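Local coordinates for protein nucleoporin nup120 (Schizosaccharomyces pombe, PDB 4GQ2) that serves as a structural component of the nuclear pore complex, where nucleoporins can also act as docking partners for transiently associated nuclear transport factors, at residues V813-E818 / T874-V879; I841-K846 / K864-V869. One frame throughout, in Å; residues are numbered along the deposited sequence.

Contact 1: residues V813-E818 / T874-V879; sequences VTELVE and TSQFAV
Glu-818 reaches from helix 812-822 to the backbone of Val-879 in the loop that leads to helix 881-889, a helix-to-loop contact in the helical region of nup120 assigned to the Nup120 HEAT-repeat family. The tight part gathers round this carboxylate. Glu-818 has CG anti to the backbone N (chi1 -163°) and then kinks about its second torsion (chi2 -98°), a turn that carries OE2 to the loop. There Val-879 N donates a hydrogen bond to Glu-818 OE2 of 3.0 Å at an N-H...O angle of 155°, meeting the oxygen nearly along its C-O axis. Ala-878 N lies almost as near, 3.1 Å from Glu-818 OE2, but its angle is too poor for a bond. Glu-818 is buried, yet the backbone N-H and the water that donate to it would probably favour the ionised form.

Apolar groups flank the acid. Val-879 approaches from the opposite direction, its CG2 3.6 Å from Glu-818 CG. At the edge of the Phe-877 ring, near its plane, sits Glu-818 CD, 3.8 Å from Phe-877 CD1, with the carboxylate turned steeply against the ring. Farther along the ring, Thr-814 CG2 comes obliquely to 4.1 Å from Phe-877 CE1.

The looser side lies toward Glu-815 and Gln-876. The straight chain of Glu-815 stretches outward from the helix and meets Gln-876 crosswise near solvent, where Gln-876 is exposed. The carboxylate of Glu-818 has a watered flank of its own: one water bridges helix and loop, donating to Glu-818 OE1 and to the carbonyl oxygen of Gln-876, and the N-H of Ala-878 gives its bond to this water, with Ala-878 N 3.2 Å from the water oxygen.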
loop_
_atom_site.group_PDB
_atom_site.type_symbol
_atom_site.label_atom_id
_atom_site.label_comp_id
_atom_site.label_asym_id
_atom_site.label_seq_id
_atom_site.Cartn_x
_atom_site.Cartn_y
_atom_site.Cartn_z
ATOM N N VAL A 813 8.830 6.605 13.160
ATOM C CA VAL A 813 7.591 7.148 12.591
ATOM C C VAL A 813 7.788 8.621 12.276
ATOM O O VAL A 813 7.482 9.072 11.177
ATOM C CB VAL A 813 6.381 6.960 13.524
ATOM C CG1 VAL A 813 5.162 7.671 12.969
ATOM C CG2 VAL A 813 6.075 5.481 13.709
ATOM N N THR A 814 8.329 9.362 13.238
ATOM C CA THR A 814 8.547 10.786 13.051
ATOM C C THR A 814 9.460 11.036 11.858
ATOM O O THR A 814 9.151 11.867 11.003
ATOM C CB THR A 814 9.109 11.449 14.313
ATOM O OG1 THR A 814 8.244 11.169 15.424
ATOM C CG2 THR A 814 9.200 12.942 14.117
ATOM N N GLU A 815 10.560 10.289 11.797
ATOM C CA GLU A 815 11.529 10.403 10.710
ATOM C C GLU A 815 10.891 10.155 9.347
ATOM O O GLU A 815 11.036 10.965 8.437
ATOM C CB GLU A 815 12.691 9.430 10.920
ATOM C CG GLU A 815 13.619 9.793 12.077
ATOM C CD GLU A 815 14.784 8.823 12.233
ATOM O OE1 GLU A 815 14.944 7.916 11.384
ATOM O OE2 GLU A 815 15.545 8.970 13.212
ATOM N N LEU A 816 10.182 9.036 9.211
ATOM C CA LEU A 816 9.597 8.691 7.924
ATOM C C LEU A 816 8.519 9.695 7.519
ATOM O O LEU A 816 8.559 10.224 6.400
ATOM C CB LEU A 816 9.068 7.247 7.904
ATOM C CG LEU A 816 8.316 6.826 6.636
ATOM C CD1 LEU A 816 9.176 7.038 5.394
ATOM C CD2 LEU A 816 7.849 5.376 6.735
ATOM N N VAL A 817 7.586 9.969 8.432
ATOM C CA VAL A 817 6.492 10.918 8.170
ATOM C C VAL A 817 7.014 12.326 7.863
ATOM O O VAL A 817 6.495 13.009 6.960
ATOM C CB VAL A 817 5.469 10.960 9.330
ATOM C CG1 VAL A 817 4.414 12.027 9.092
ATOM C CG2 VAL A 817 4.801 9.604 9.501
ATOM N N GLU A 818 8.056 12.739 8.586
ATOM C CA GLU A 818 8.657 14.060 8.390
ATOM C C GLU A 818 9.184 14.200 6.962
ATOM O O GLU A 818 8.976 15.230 6.323
ATOM C CB GLU A 818 9.758 14.330 9.427
ATOM C CG GLU A 818 10.155 15.795 9.578
ATOM C CD GLU A 818 11.402 16.178 8.795
ATOM O OE1 GLU A 818 12.055 15.289 8.209
ATOM O OE2 GLU A 818 11.743 17.378 8.773
ATOM N N THR A 874 18.579 21.499 16.954
ATOM C CA THR A 874 18.489 20.188 16.292
ATOM C C THR A 874 18.606 20.253 14.764
ATOM O O THR A 874 17.894 21.017 14.100
ATOM C CB THR A 874 17.180 19.465 16.673
ATOM O OG1 THR A 874 16.879 19.714 18.051
ATOM C CG2 THR A 874 17.295 17.961 16.440
ATOM N N SER A 875 19.498 19.427 14.221
ATOM C CA SER A 875 19.842 19.475 12.800
ATOM C C SER A 875 19.012 18.552 11.906
ATOM O O SER A 875 18.800 18.858 10.729
ATOM C CB SER A 875 21.327 19.156 12.615
ATOM O OG SER A 875 21.621 17.858 13.100
ATOM N N GLN A 876 18.537 17.445 12.478
ATOM C CA GLN A 876 17.998 16.312 11.712
ATOM C C GLN A 876 16.711 16.561 10.910
ATOM O O GLN A 876 16.506 15.942 9.847
ATOM C CB GLN A 876 17.797 15.099 12.627
ATOM C CG GLN A 876 17.779 13.780 11.868
ATOM C CD GLN A 876 17.238 12.622 12.682
ATOM O OE1 GLN A 876 16.172 12.084 12.379
ATOM N NE2 GLN A 876 17.975 12.221 13.712
ATOM N N PHE A 877 15.858 17.452 11.421
ATOM C CA PHE A 877 14.539 17.680 10.845
ATOM C C PHE A 877 14.435 19.035 10.178
ATOM O O PHE A 877 14.405 20.067 10.847
ATOM C CB PHE A 877 13.448 17.554 11.908
ATOM C CG PHE A 877 13.482 16.260 12.668
ATOM C CD1 PHE A 877 12.970 15.095 12.109
ATOM C CD2 PHE A 877 14.015 16.207 13.951
ATOM C CE1 PHE A 877 12.995 13.897 12.812
ATOM C CE2 PHE A 877 14.032 15.016 14.665
ATOM C CZ PHE A 877 13.520 13.861 14.094
ATOM N N ALA A 878 14.349 19.019 8.855
ATOM C CA ALA A 878 14.237 20.241 8.067
ATOM C C ALA A 878 12.925 21.006 8.287
ATOM O O ALA A 878 12.839 22.171 7.910
ATOM C CB ALA A 878 14.428 19.931 6.592
ATOM N N VAL A 879 11.909 20.368 8.878
ATOM C CA VAL A 879 10.667 21.093 9.212
ATOM C C VAL A 879 10.910 22.145 10.295
ATOM O O VAL A 879 10.107 23.047 10.469
ATOM C CB VAL A 879 9.488 20.178 9.657
ATOM C CG1 VAL A 879 8.880 19.453 8.472
ATOM C CG2 VAL A 879 9.908 19.200 10.749
HETATM O O HOH W 1 14.600 16.261 7.315
#

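Contact 2: residues I841-K846 / K864-V869; sequences IAVYLK and KTTSLV
With CG set anti to the backbone N (chi1 172°), Tyr-844 holds its ring out from helix 840-852 where Leu-868 of the loop after helix 856-864 can lie on it. Both torsions of Leu-868 depart from staggered values, chi1 standing at -103°, and together they spread its methyls so that one meets the ring face and the other Tyr-844 CB. CD2 sits over the centre of one ring face, a CH-pi contact with Leu-868 CD2 3.5 Å from the Tyr-844 ring centroid and only 10° off the ring normal. The other branch points back to the root of the side chain, Leu-868 CD1 lying 3.8 Å from Tyr-844 CB. Leu-868 thus lies crosswise to the tyrosine.

One helix position earlier, Val-843 and Thr-866 pass side by side, pointing opposite ways, with Val-843 CG1 3.7 Å from Thr-866 CB. The threonine methyl also rests against the helix backbone, Thr-866 CG2 being 3.9 Å from Tyr-844 N, while its hydroxyl bonds to the carbonyl oxygen of Pro-840 at the start of the same helix. Beyond Thr-866 the loop is shaped by an ST turn, in which Val-869 N donates to Ser-867 OG at 3.2 Å.

Were Tyr-844 an alanine, Leu-868 CD2 would probably lose the ring face it rests on, leaving a gap between helix and loop with only CB still there to meet Leu-868 CD1.

Phe-863 of helix 856-864 packs on Tyr-844 as well, and Tyr-899 of helix 895-909 touches both Thr-866 and Leu-868, so the loop touches both helix 840-852 and helix 895-909.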
loop_
_atom_site.group_PDB
_atom_site.type_symbol
_atom_site.label_atom_id
_atom_site.label_comp_id
_atom_site.label_asym_id
_atom_site.label_seq_id
_atom_site.Cartn_x
_atom_site.Cartn_y
_atom_site.Cartn_z
ATOM N N ILE A 841 8.442 17.320 18.737
ATOM C CA ILE A 841 8.627 17.332 17.274
ATOM C C ILE A 841 7.482 16.597 16.554
ATOM O O ILE A 841 6.999 17.056 15.517
ATOM C CB ILE A 841 10.004 16.749 16.862
ATOM C CG1 ILE A 841 11.131 17.615 17.435
ATOM C CG2 ILE A 841 10.147 16.661 15.341
ATOM C CD1 ILE A 841 12.501 16.983 17.348
ATOM N N ALA A 842 7.047 15.473 17.123
ATOM C CA ALA A 842 5.975 14.668 16.554
ATOM C C ALA A 842 4.670 15.439 16.561
ATOM O O ALA A 842 3.983 15.526 15.538
ATOM C CB ALA A 842 5.829 13.356 17.321
ATOM N N VAL A 843 4.348 16.008 17.717
ATOM C CA VAL A 843 3.122 16.769 17.901
ATOM C C VAL A 843 3.101 18.001 16.984
ATOM O O VAL A 843 2.082 18.300 16.351
ATOM C CB VAL A 843 2.905 17.132 19.391
ATOM C CG1 VAL A 843 1.575 17.857 19.588
ATOM C CG2 VAL A 843 2.929 15.867 20.252
ATOM N N TYR A 844 4.242 18.680 16.882
ATOM C CA TYR A 844 4.399 19.811 15.981
ATOM C C TYR A 844 4.133 19.364 14.546
ATOM O O TYR A 844 3.468 20.064 13.769
ATOM C CB TYR A 844 5.809 20.409 16.116
ATOM C CG TYR A 844 6.132 21.474 15.091
ATOM C CD1 TYR A 844 5.593 22.754 15.197
ATOM C CD2 TYR A 844 6.974 21.203 14.010
ATOM C CE1 TYR A 844 5.884 23.736 14.262
ATOM C CE2 TYR A 844 7.265 22.183 13.065
ATOM C CZ TYR A 844 6.714 23.447 13.203
ATOM O OH TYR A 844 6.978 24.424 12.273
ATOM N N LEU A 845 4.635 18.186 14.199
ATOM C CA LEU A 845 4.421 17.648 12.857
ATOM C C LEU A 845 2.955 17.240 12.636
ATOM O O LEU A 845 2.421 17.448 11.548
ATOM C CB LEU A 845 5.390 16.498 12.562
ATOM C CG LEU A 845 5.332 15.785 11.207
ATOM C CD1 LEU A 845 5.754 16.680 10.043
ATOM C CD2 LEU A 845 6.203 14.540 11.293
ATOM N N LYS A 846 2.308 16.680 13.661
ATOM C CA LYS A 846 0.857 16.439 13.609
ATOM C C LYS A 846 0.136 17.735 13.234
ATOM O O LYS A 846 -0.747 17.740 12.383
ATOM C CB LYS A 846 0.326 15.932 14.950
ATOM C CG LYS A 846 0.796 14.540 15.334
ATOM C CD LYS A 846 0.092 14.019 16.582
ATOM C CE LYS A 846 -1.388 13.771 16.335
ATOM N NZ LYS A 846 -2.003 12.956 17.421
ATOM N N LYS A 864 -0.793 24.103 20.482
ATOM C CA LYS A 864 -0.851 24.601 21.862
ATOM C C LYS A 864 -0.580 23.539 22.927
ATOM O O LYS A 864 -0.476 23.868 24.107
ATOM C CB LYS A 864 -2.207 25.238 22.152
ATOM C CG LYS A 864 -2.539 26.466 21.321
ATOM C CD LYS A 864 -3.853 27.085 21.794
ATOM C CE LYS A 864 -4.210 28.318 20.978
ATOM N NZ LYS A 864 -5.477 28.935 21.465
ATOM N N THR A 865 -0.477 22.276 22.527
ATOM C CA THR A 865 -0.161 21.215 23.484
ATOM C C THR A 865 1.288 20.769 23.332
ATOM O O THR A 865 1.694 19.752 23.888
ATOM C CB THR A 865 -1.109 20.005 23.355
ATOM O OG1 THR A 865 -1.030 19.483 22.027
ATOM C CG2 THR A 865 -2.560 20.409 23.646
ATOM N N THR A 866 2.063 21.533 22.566
ATOM C CA THR A 866 3.489 21.262 22.387
ATOM C C THR A 866 4.290 22.553 22.297
ATOM O O THR A 866 3.725 23.645 22.230
ATOM C CB THR A 866 3.774 20.399 21.137
ATOM O OG1 THR A 866 5.147 19.987 21.149
ATOM C CG2 THR A 866 3.514 21.174 19.849
ATOM N N SER A 867 5.612 22.408 22.291
ATOM C CA SER A 867 6.531 23.527 22.167
ATOM C C SER A 867 7.814 23.044 21.507
ATOM O O SER A 867 8.237 21.912 21.725
ATOM C CB SER A 867 6.847 24.102 23.549
ATOM O OG SER A 867 7.716 25.213 23.445
ATOM N N LEU A 868 8.425 23.907 20.703
ATOM C CA LEU A 868 9.722 23.634 20.091
ATOM C C LEU A 868 10.899 24.226 20.901
ATOM O O LEU A 868 12.027 24.310 20.416
ATOM C CB LEU A 868 9.729 24.162 18.655
ATOM C CG LEU A 868 9.569 23.205 17.460
ATOM C CD1 LEU A 868 8.944 21.861 17.802
ATOM C CD2 LEU A 868 8.815 23.873 16.328
ATOM N N VAL A 869 10.630 24.607 22.146
ATOM C CA VAL A 869 11.605 25.319 22.991
ATOM C C VAL A 869 12.951 24.590 23.162
ATOM O O VAL A 869 14.000 25.228 23.259
ATOM C CB VAL A 869 10.964 25.725 24.345
ATOM C CG1 VAL A 869 11.973 25.740 25.484
ATOM C CG2 VAL A 869 10.283 27.075 24.208
#

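Helix 840-852 connects the two contacts, whose centres lie 12 Å apart. It packs on helix 812-822 of contact 1, with Val-817 CG1 3.8 Å from Leu-845 CD2 and Thr-814 OG1 3.8 Å from Ala-842 CB, and meets the loop of contact 1 where Phe-877 CE2 lies 3.7 Å from Ile-841 CD1. The same long connection between helices 856-864 and 881-889 supplies the second segment of both: residues 864-869 meet helix 840-852, and residues 874-879 meet helix 812-822. Contact 2 rests on apolar packing, contact 1 also on a buried carboxylate. Together they hold parts of this connection against helices 812-822 and 840-852.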